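Local atomic coordinates of membrane-anchored mycosin mycp1 (PDB entry 4HVL), a protein that probably acts as a subtilisin-like serine endopeptidase, a membrane-anchored and essential component of the mycobacterial ESX-1 (type VII) secretion system. Residues A[68-73]-A[99-104]; A[106-111]-A[315-320]. All coordinates share one frame; numbering follows the deposited sequence.

In the fold
Both contacts are buried and share helix 102-110: contact 1 uses its N-terminal start, contact 2 its last turns. At 68-73 with 99-104 the end of strand 65-70 meets the start of that helix, and the chemistry is polar: a carboxylate-imidazole pair, a threonine hydroxyl and a zinc ion at the predicted active site, where H101 and D99 are partly exposed. At 106-111 with 315-320 the same helix packs on helix 311-328, which carries S312 near its beginning, through aliphatic groups and one aromatic face, with no hydrogen bond crossing. The two adjoin where V68 CG2 lies 3.7 Å from I109 CD1, so the apolar core adjoins the polar site.

Contact 1 of 2, residues A[68-73]-A[99-104]. With ZN (zinc ion), chain G.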
ATOM      1  N   VAL A  68       3.053   4.939   6.855  1.00 16.53           N
ATOM      2  CA  VAL A  68       2.110   4.883   5.754  1.00 16.20           C
ATOM      3  C   VAL A  68       2.541   5.862   4.686  1.00 15.84           C
ATOM      4  O   VAL A  68       2.517   7.071   4.914  1.00 15.76           O
ATOM      5  CB  VAL A  68       0.690   5.237   6.223  1.00 16.23           C
ATOM      6  CG1 VAL A  68      -0.306   5.041   5.087  1.00 16.29           C
ATOM      7  CG2 VAL A  68       0.307   4.400   7.441  1.00 16.32           C
ATOM      8  N   ILE A  69       2.994   5.338   3.546  1.00 15.51           N
ATOM      9  CA  ILE A  69       3.419   6.170   2.422  1.00 15.23           C
ATOM     10  C   ILE A  69       2.213   6.227   1.491  1.00 14.90           C
ATOM     11  O   ILE A  69       1.818   5.229   0.895  1.00 14.45           O
ATOM     12  CB  ILE A  69       4.664   5.581   1.724  1.00 15.65           C
ATOM     13  CG1 ILE A  69       5.768   5.325   2.762  1.00 15.96           C
ATOM     14  CG2 ILE A  69       5.124   6.492   0.598  1.00 15.75           C
ATOM     15  CD1 ILE A  69       7.099   4.927   2.177  1.00 16.19           C
ATOM     16  N   ASP A  70       1.612   7.400   1.395  1.00 15.23           N
ATOM     17  CA  ASP A  70       0.297   7.568   0.777  1.00 15.35           C
ATOM     18  C   ASP A  70       0.117   9.086   0.485  1.00 15.35           C
ATOM     19  O   ASP A  70       1.093   9.745   0.103  1.00 15.38           O
ATOM     20  CB  ASP A  70      -0.756   6.999   1.742  1.00 15.77           C
ATOM     21  CG  ASP A  70      -2.067   6.627   1.064  1.00 16.53           C
ATOM     22  OD1 ASP A  70      -2.684   7.553   0.468  1.00 16.55           O
ATOM     23  OD2 ASP A  70      -2.494   5.430   1.170  1.00 16.90           O
ATOM     24  N   THR A  71      -1.085   9.648   0.662  1.00 14.99           N
ATOM     25  CA  THR A  71      -1.348  11.035   0.280  1.00 14.72           C
ATOM     26  C   THR A  71      -1.401  11.970   1.516  1.00 14.81           C
ATOM     27  O   THR A  71      -1.994  13.050   1.454  1.00 14.89           O
ATOM     28  CB  THR A  71      -2.691  11.161  -0.477  1.00 14.74           C
ATOM     29  OG1 THR A  71      -3.760  10.839   0.428  1.00 14.67           O
ATOM     30  CG2 THR A  71      -2.736  10.231  -1.686  1.00 14.76           C
ATOM     31  N   GLY A  72      -0.789  11.567   2.633  1.00 14.53           N
ATOM     32  CA  GLY A  72      -0.948  12.337   3.866  1.00 14.70           C
ATOM     33  C   GLY A  72      -2.190  11.920   4.648  1.00 14.75           C
ATOM     34  O   GLY A  72      -3.055  11.155   4.158  1.00 14.29           O
ATOM     35  N   VAL A  73      -2.269  12.427   5.873  1.00 14.87           N
ATOM     36  CA  VAL A  73      -3.342  12.095   6.806  1.00 15.23           C
ATOM     37  C   VAL A  73      -3.776  13.346   7.558  1.00 15.87           C
ATOM     38  O   VAL A  73      -2.927  14.111   8.052  1.00 15.42           O
ATOM     39  CB  VAL A  73      -2.883  11.056   7.843  1.00 15.27           C
ATOM     40  CG1 VAL A  73      -3.972  10.815   8.886  1.00 15.71           C
ATOM     41  CG2 VAL A  73      -2.528   9.738   7.169  1.00 15.10           C
ATOM     42  N   ASP A  99      -6.404  14.482  -0.592  1.00 17.98           N
ATOM     43  CA  ASP A  99      -6.941  13.528  -1.567  1.00 17.62           C
ATOM     44  C   ASP A  99      -7.998  12.592  -0.995  1.00 16.81           C
ATOM     45  O   ASP A  99      -8.425  11.686  -1.671  1.00 16.54           O
ATOM     46  CB  ASP A  99      -5.798  12.669  -2.124  1.00 17.57           C
ATOM     47  CG  ASP A  99      -4.799  13.475  -2.928  1.00 18.47           C
ATOM     48  OD1 ASP A  99      -4.197  14.423  -2.390  1.00 19.16           O
ATOM     49  OD2 ASP A  99      -4.642  13.171  -4.110  1.00 19.06           O
ATOM     50  N   ALA A 100      -8.356  12.742   0.272  1.00 16.65           N
ATOM     51  CA  ALA A 100      -9.300  11.825   0.890  1.00 16.44           C
ATOM     52  C   ALA A 100      -8.882  10.393   0.624  1.00 16.34           C
ATOM     53  O   ALA A 100      -9.681   9.586   0.181  1.00 16.68           O
ATOM     54  CB  ALA A 100     -10.710  12.084   0.365  1.00 17.15           C
ATOM     55  N   HIS A 101      -7.618  10.082   0.890  1.00 16.20           N
ATOM     56  CA  HIS A 101      -7.103   8.783   0.591  1.00 16.20           C
ATOM     57  C   HIS A 101      -6.243   8.277   1.754  1.00 15.37           C
ATOM     58  O   HIS A 101      -6.627   7.321   2.436  1.00 15.68           O
ATOM     59  CB  HIS A 101      -6.353   8.816  -0.762  1.00 17.10           C
ATOM     60  CG  HIS A 101      -5.979   7.466  -1.280  1.00 17.95           C
ATOM     61  ND1 HIS A 101      -4.824   6.824  -0.890  1.00 18.36           N
ATOM     62  CD2 HIS A 101      -6.625   6.608  -2.109  1.00 18.91           C
ATOM     63  CE1 HIS A 101      -4.754   5.641  -1.482  1.00 19.12           C
ATOM     64  NE2 HIS A 101      -5.839   5.481  -2.218  1.00 19.50           N
ATOM     65  N   GLY A 102      -5.111   8.926   1.999  1.00 14.55           N
ATOM     66  CA  GLY A 102      -4.182   8.489   3.032  1.00 13.84           C
ATOM     67  C   GLY A 102      -4.794   8.399   4.420  1.00 13.44           C
ATOM     68  O   GLY A 102      -4.475   7.502   5.206  1.00 12.86           O
ATOM     69  N   THR A 103      -5.695   9.318   4.718  1.00 13.33           N
ATOM     70  CA  THR A 103      -6.399   9.287   5.993  1.00 13.33           C
ATOM     71  C   THR A 103      -7.162   7.967   6.107  1.00 13.24           C
ATOM     72  O   THR A 103      -7.172   7.325   7.157  1.00 12.80           O
ATOM     73  CB  THR A 103      -7.383  10.471   6.094  1.00 13.49           C
ATOM     74  OG1 THR A 103      -6.645  11.701   5.955  1.00 13.61           O
ATOM     75  CG2 THR A 103      -8.090  10.452   7.431  1.00 13.64           C
ATOM     76  N   LEU A 104      -7.782   7.567   5.009  1.00 13.68           N
ATOM     77  CA  LEU A 104      -8.612   6.338   4.983  1.00 14.04           C
ATOM     78  C   LEU A 104      -7.734   5.099   5.077  1.00 14.23           C
ATOM     79  O   LEU A 104      -8.032   4.198   5.830  1.00 14.35           O
ATOM     80  CB  LEU A 104      -9.509   6.298   3.747  1.00 14.21           C
ATOM     81  CG  LEU A 104     -10.743   7.215   3.765  1.00 14.53           C
ATOM     82  CD1 LEU A 104     -10.397   8.697   3.812  1.00 14.81           C
ATOM     83  CD2 LEU A 104     -11.626   6.945   2.560  1.00 15.00           C
TER
HETATM   84 ZN    ZN G 506      -5.975   3.814  -3.558  0.56 17.00          ZN
HETATM   85  O   HOH W   1      -2.722  14.932  -0.237  1.00 14.84           O
HETATM   86  O   HOH W   2      -6.562   4.785  -5.373  0.56 11.58           O
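D70 meets H101 edge-on: D70 OD1 accepts the N-H of H101 ND1 at 2.6 Å, through its syn lone pair and close to the imidazole plane. The bond is fairly straight, 162° at the hydrogen, although carboxylate and ring are not coplanar. On its anti lone pair the same OD1 accepts the backbone N-H of T71, while OD2 is hydrogen-bonded to S180 OG and T105 OG1, so bonds at both oxygens restrain rotation of the carboxylate. Beside this pair the packing is tight. The CA of G102 comes 3.1 Å from G72 O in a CA-H...O contact; with no side chain, G102 lets the helix start lie directly against the G72 carbonyl. T71 OG1 accepts from G102 N at 2.8 Å, where a chi1 of 66° puts the hydroxyl between backbone N and carbonyl carbon; a second hydrogen bond, to D97 OD1, fixes it. V73 adds an apolar side chain, its CG2 3.6 Å from G102 O. This is the Asp-His half of the subtilisin-type charge relay predicted for the protein: D70 ends a central strand of the parallel sheet, and H101 sits at the N-cap position of helix 102-110. The H101 ring is directed toward D70 by CG anti to the backbone N (chi1 -170°), leaving the other ring nitrogen, NE2, to bind zinc at 2.1 Å. S312 and a water also bind that metal, and H101 is partly exposed. The other looser margin is at D99, also partly exposed. Its CB lies 3.7 Å from T71 OG1, but its polar link to the strand end is indirect, through a water that donates to both D99 OD1 and T71 O. The carboxylate of D99 is also hydrogen-bonded to S135 OG and A136 N.

Contact 2 of 2, residues A[106-111]-A[315-320]; sequences ASVIAG and AAYVSG
V108 sets one methyl, CG1, squarely over the ring of Y317, 3.6 Å from the ring centroid and 10° off its normal, a CH-pi contact at the face. This is helix-helix packing within the subtilisin fold: helix 102-110 and helix 311-328 run side by side, the axes of the two short segments approaching to 8.0 Å and crossing at -31°. The small A316 suits so close an approach, since its CB fits between the two branched neighbours, 3.8 Å from V108 CG1 and 3.6 Å from I109 CG1. I109 lies alongside with chi1 at -63°, which places CG1 anti to its own carbonyl carbon and against the opposing helix, while CG2 faces the backbone of G320. Having no side chain, G320 lets the helices come together there, its CA 4.6 Å from that of I109.

Around this apolar first shell stand the groups that fix it in place. V122, I286, A281 and P282 also touch the Y317 side chain and probably limit its room to move. Backbone bonds from V108 to V122 and from I109 to A123 tie the end of helix 102-110 to the following chain. S319 adds a small side chain whose buried hydroxyl is bonded to N178 OD1 of the central sheet; its CB rests 4.3 Å from I109 CD1.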
ATOM      1  N   ALA A 106      -4.755   4.861   6.515  1.00 14.45           N
ATOM      2  CA  ALA A 106      -4.297   4.814   7.902  1.00 14.77           C
ATOM      3  C   ALA A 106      -5.390   4.294   8.833  1.00 14.59           C
ATOM      4  O   ALA A 106      -5.090   3.513   9.762  1.00 14.53           O
ATOM      5  CB  ALA A 106      -3.793   6.184   8.362  1.00 14.54           C
ATOM      6  N   SER A 107      -6.647   4.677   8.562  1.00 14.54           N
ATOM      7  CA  SER A 107      -7.772   4.232   9.402  1.00 14.80           C
ATOM      8  C   SER A 107      -8.002   2.727   9.314  1.00 14.71           C
ATOM      9  O   SER A 107      -8.360   2.096  10.317  1.00 14.42           O
ATOM     10  CB  SER A 107      -9.067   4.982   9.093  1.00 14.93           C
ATOM     11  OG  SER A 107      -9.692   4.515   7.906  1.00 14.57           O
ATOM     12  N   VAL A 108      -7.791   2.159   8.134  1.00 14.65           N
ATOM     13  CA  VAL A 108      -7.950   0.712   7.932  1.00 15.09           C
ATOM     14  C   VAL A 108      -6.863  -0.071   8.699  1.00 15.41           C
ATOM     15  O   VAL A 108      -7.150  -1.085   9.348  1.00 16.01           O
ATOM     16  CB  VAL A 108      -7.987   0.352   6.414  1.00 15.06           C
ATOM     17  CG1 VAL A 108      -7.829  -1.137   6.191  1.00 15.13           C
ATOM     18  CG2 VAL A 108      -9.288   0.815   5.780  1.00 15.26           C
ATOM     19  N   ILE A 109      -5.625   0.434   8.657  1.00 15.62           N
ATOM     20  CA  ILE A 109      -4.485  -0.173   9.344  1.00 15.59           C
ATOM     21  C   ILE A 109      -4.681  -0.098  10.883  1.00 16.18           C
ATOM     22  O   ILE A 109      -4.615  -1.105  11.573  1.00 16.44           O
ATOM     23  CB  ILE A 109      -3.169   0.556   8.969  1.00 15.49           C
ATOM     24  CG1 ILE A 109      -2.864   0.419   7.461  1.00 15.10           C
ATOM     25  CG2 ILE A 109      -2.003   0.039   9.810  1.00 15.76           C
ATOM     26  CD1 ILE A 109      -1.718   1.283   6.970  1.00 15.16           C
ATOM     27  N   ALA A 110      -4.949   1.102  11.396  1.00 16.66           N
ATOM     28  CA  ALA A 110      -4.846   1.362  12.833  1.00 16.37           C
ATOM     29  C   ALA A 110      -5.948   2.239  13.420  1.00 16.35           C
ATOM     30  O   ALA A 110      -5.803   2.754  14.522  1.00 16.44           O
ATOM     31  CB  ALA A 110      -3.479   1.951  13.133  1.00 16.37           C
ATOM     32  N   GLY A 111      -7.068   2.375  12.722  1.00 16.06           N
ATOM     33  CA  GLY A 111      -8.160   3.189  13.217  1.00 16.06           C
ATOM     34  C   GLY A 111      -8.703   2.670  14.536  1.00 16.51           C
ATOM     35  O   GLY A 111      -8.896   1.471  14.705  1.00 16.80           O
ATOM     36  N   ALA A 315      -3.465  -3.564   0.655  1.00 14.82           N
ATOM     37  CA  ALA A 315      -2.175  -3.434   1.320  1.00 14.76           C
ATOM     38  C   ALA A 315      -2.322  -2.996   2.761  1.00 14.22           C
ATOM     39  O   ALA A 315      -1.595  -3.480   3.615  1.00 13.91           O
ATOM     40  CB  ALA A 315      -1.254  -2.488   0.564  1.00 15.07           C
ATOM     41  N   ALA A 316      -3.274  -2.098   3.020  1.00 14.48           N
ATOM     42  CA  ALA A 316      -3.539  -1.611   4.378  1.00 14.59           C
ATOM     43  C   ALA A 316      -3.966  -2.742   5.300  1.00 14.58           C
ATOM     44  O   ALA A 316      -3.473  -2.823   6.423  1.00 14.57           O
ATOM     45  CB  ALA A 316      -4.568  -0.472   4.385  1.00 14.71           C
ATOM     46  N   TYR A 317      -4.867  -3.625   4.855  1.00 14.58           N
ATOM     47  CA  TYR A 317      -5.233  -4.783   5.714  1.00 15.03           C
ATOM     48  C   TYR A 317      -4.016  -5.659   6.058  1.00 14.85           C
ATOM     49  O   TYR A 317      -3.868  -6.075   7.201  1.00 14.97           O
ATOM     50  CB  TYR A 317      -6.342  -5.663   5.112  1.00 15.40           C
ATOM     51  CG  TYR A 317      -7.677  -5.006   5.133  1.00 16.10           C
ATOM     52  CD1 TYR A 317      -8.399  -4.909   6.295  1.00 16.70           C
ATOM     53  CD2 TYR A 317      -8.218  -4.462   3.982  1.00 16.92           C
ATOM     54  CE1 TYR A 317      -9.614  -4.275   6.318  1.00 17.43           C
ATOM     55  CE2 TYR A 317      -9.442  -3.845   3.990  1.00 17.32           C
ATOM     56  CZ  TYR A 317     -10.128  -3.755   5.164  1.00 17.49           C
ATOM     57  OH  TYR A 317     -11.331  -3.121   5.165  1.00 19.51           O
ATOM     58  N   VAL A 318      -3.143  -5.906   5.077  1.00 14.58           N
ATOM     59  CA  VAL A 318      -1.955  -6.745   5.274  1.00 14.51           C
ATOM     60  C   VAL A 318      -0.934  -6.068   6.206  1.00 14.80           C
ATOM     61  O   VAL A 318      -0.356  -6.742   7.063  1.00 15.60           O
ATOM     62  CB  VAL A 318      -1.299  -7.135   3.917  1.00 14.64           C
ATOM     63  CG1 VAL A 318      -0.030  -7.947   4.103  1.00 14.82           C
ATOM     64  CG2 VAL A 318      -2.284  -7.927   3.072  1.00 14.83           C
ATOM     65  N   SER A 319      -0.698  -4.770   6.039  1.00 14.33           N
ATOM     66  CA  SER A 319       0.141  -4.011   6.974  1.00 14.74           C
ATOM     67  C   SER A 319      -0.367  -4.083   8.418  1.00 14.65           C
ATOM     68  O   SER A 319       0.399  -4.291   9.340  1.00 14.55           O
ATOM     69  CB  SER A 319       0.268  -2.558   6.548  1.00 14.71           C
ATOM     70  OG  SER A 319       0.978  -2.488   5.326  1.00 15.11           O
ATOM     71  N   GLY A 320      -1.663  -3.915   8.594  1.00 14.68           N
ATOM     72  CA  GLY A 320      -2.288  -4.158   9.885  1.00 15.10           C
ATOM     73  C   GLY A 320      -2.004  -5.525  10.468  1.00 15.31           C
ATOM     74  O   GLY A 320      -1.653  -5.635  11.646  1.00 15.47           O
TER